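Local coordinates for protein transcriptional regulator, IclR family (Ruegeria sp. TM1040, PDB 3R4K) that probably binds DNA through an N-terminal helix-turn-helix domain and regulates transcription, as in other members of the IclR family, at residues A[35-38]-A[39-42]. Sequence-based numbering, arbitrary orientation.
Sequences KATV and YRLM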
ATOM      1  N   LYS A  35       8.182   3.042  31.944  1.00 45.85           N
ATOM      2  CA  LYS A  35       8.808   3.975  31.002  1.00 44.04           C
ATOM      3  C   LYS A  35      10.066   3.364  30.364  1.00 48.68           C
ATOM      4  O   LYS A  35      10.219   3.431  29.138  1.00 48.75           O
ATOM      5  CB  LYS A  35       9.163   5.301  31.711  1.00 45.99           C
ATOM      6  CG  LYS A  35       9.228   6.511  30.794  1.00 45.39           C
ATOM      7  CD  LYS A  35       9.833   7.715  31.525  1.00 52.19           C
ATOM      8  CE  LYS A  35       9.720   9.021  30.759  1.00 68.16           C
ATOM      9  NZ  LYS A  35       8.330   9.572  30.701  1.00 75.95           N
ATOM     10  N   ALA A  36      10.931   2.734  31.193  1.00 44.89           N
ATOM     11  CA  ALA A  36      12.177   2.085  30.780  1.00 43.74           C
ATOM     12  C   ALA A  36      11.921   0.925  29.815  1.00 46.50           C
ATOM     13  O   ALA A  36      12.683   0.762  28.863  1.00 46.32           O
ATOM     14  CB  ALA A  36      12.929   1.590  32.001  1.00 46.06           C
ATOM     15  N   THR A  37      10.844   0.138  30.048  1.00 42.14           N
ATOM     16  CA  THR A  37      10.461  -0.967  29.174  1.00 40.74           C
ATOM     17  C   THR A  37      10.061  -0.414  27.814  1.00 44.59           C
ATOM     18  O   THR A  37      10.564  -0.888  26.788  1.00 43.68           O
ATOM     19  CB  THR A  37       9.331  -1.805  29.790  1.00 42.12           C
ATOM     20  OG1 THR A  37       9.768  -2.353  31.030  1.00 43.72           O
ATOM     21  CG2 THR A  37       8.873  -2.940  28.868  1.00 37.49           C
ATOM     22  N   VAL A  38       9.166   0.604  27.816  1.00 40.81           N
ATOM     23  CA  VAL A  38       8.643   1.270  26.618  1.00 38.41           C
ATOM     24  C   VAL A  38       9.813   1.850  25.822  1.00 41.65           C
ATOM     25  O   VAL A  38       9.898   1.598  24.628  1.00 40.64           O
ATOM     26  CB  VAL A  38       7.545   2.327  26.955  1.00 42.16           C
ATOM     27  CG1 VAL A  38       7.103   3.091  25.710  1.00 40.23           C
ATOM     28  CG2 VAL A  38       6.333   1.669  27.620  1.00 43.66           C
ATOM     29  N   TYR A  39      10.744   2.545  26.495  1.00 40.55           N
ATOM     30  CA  TYR A  39      11.911   3.138  25.857  1.00 40.15           C
ATOM     31  C   TYR A  39      12.792   2.081  25.165  1.00 43.53           C
ATOM     32  O   TYR A  39      13.224   2.303  24.034  1.00 41.44           O
ATOM     33  CB  TYR A  39      12.757   3.938  26.868  1.00 43.03           C
ATOM     34  CG  TYR A  39      13.914   4.650  26.200  1.00 45.67           C
ATOM     35  CD1 TYR A  39      13.699   5.764  25.393  1.00 47.68           C
ATOM     36  CD2 TYR A  39      15.221   4.171  26.317  1.00 46.53           C
ATOM     37  CE1 TYR A  39      14.756   6.400  24.736  1.00 48.54           C
ATOM     38  CE2 TYR A  39      16.287   4.804  25.668  1.00 47.29           C
ATOM     39  CZ  TYR A  39      16.049   5.921  24.881  1.00 55.67           C
ATOM     40  OH  TYR A  39      17.088   6.548  24.235  1.00 59.72           O
ATOM     41  N   ARG A  40      13.054   0.953  25.850  1.00 42.45           N
ATOM     42  CA  ARG A  40      13.883  -0.159  25.383  1.00 43.18           C
ATOM     43  C   ARG A  40      13.296  -0.824  24.135  1.00 45.82           C
ATOM     44  O   ARG A  40      14.029  -1.113  23.185  1.00 46.54           O
ATOM     45  CB  ARG A  40      14.024  -1.200  26.495  1.00 46.94           C
ATOM     46  CG  ARG A  40      15.458  -1.614  26.776  1.00 62.58           C
ATOM     47  CD  ARG A  40      15.540  -2.672  27.871  1.00 79.55           C
ATOM     48  NE  ARG A  40      15.270  -2.149  29.220  1.00 88.50           N
ATOM     49  CZ  ARG A  40      14.212  -2.476  29.962  1.00 99.41           C
ATOM     50  NH1 ARG A  40      13.298  -3.324  29.494  1.00 88.21           N
ATOM     51  NH2 ARG A  40      14.062  -1.964  31.177  1.00 79.38           N
ATOM     52  N   LEU A  41      11.979  -1.064  24.156  1.00 39.23           N
ATOM     53  CA  LEU A  41      11.221  -1.692  23.084  1.00 37.25           C
ATOM     54  C   LEU A  41      11.095  -0.754  21.880  1.00 37.06           C
ATOM     55  O   LEU A  41      11.232  -1.211  20.738  1.00 36.79           O
ATOM     56  CB  LEU A  41       9.820  -2.110  23.589  1.00 37.74           C
ATOM     57  CG  LEU A  41       9.751  -3.239  24.629  1.00 43.26           C
ATOM     58  CD1 LEU A  41       8.317  -3.499  25.060  1.00 44.31           C
ATOM     59  CD2 LEU A  41      10.354  -4.526  24.104  1.00 44.80           C
HETATM   60  N   MSE A  42      10.847   0.556  22.127  1.00 28.98           N
HETATM   61  CA  MSE A  42      10.721   1.535  21.037  1.00 25.48           C
HETATM   62  C   MSE A  42      12.082   1.776  20.346  1.00 33.36           C
HETATM   63  O   MSE A  42      12.110   2.032  19.142  1.00 32.53           O
HETATM   64  CB  MSE A  42      10.103   2.849  21.518  1.00 25.03           C
HETATM   65  CG  MSE A  42       8.634   2.716  21.905  1.00 28.28           C
HETATM   66 SE   MSE A  42       7.450   2.166  20.484  0.75 29.97          SE
HETATM   67  CE  MSE A  42       7.318   3.861  19.659  1.00 26.87           C
TER
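V38 and M42 run alongside each other one turn apart on the buried flank of helix 35-47, V38 CG1 resting 4.1 Å from M42 CG. V38 carries CG1 anti to its backbone N (chi1 175°), which directs that methyl along the helix to the selenomethionine; both residues then pack on L27 of helix 24-31. T37 and L41 make the neighbouring pair, with T37 CG2 set 3.9 Å from L41 CD1 and the two side chains extending in a common direction. L41 reaches A8 and L11 of helix 4-12 and also packs on V5 of the second subunit. T37 OG1 is hydrogen-bonded to N34 OD1, on the residue just before the helix. Helix 35-47 follows helix 24-31 after a short turn within the helix-turn-helix domain, in the place of the recognition helix, so its outer face probably meets DNA. On that exposed side the packing is looser. R40, bent at chi3 (-73°), folds its guanidinium back along the helix, where A36 O faces the middle of the group from 3.7 Å off its plane, while R40 NH2 stays 3.8 Å from A36 CB. A36 O also accepts the hydrogen bond from R40 N (3.0 Å). Y39 N is likewise hydrogen-bonded to K35 O at 2.8 Å. One turn further on, M42 N reaches V38 O at 2.9 Å.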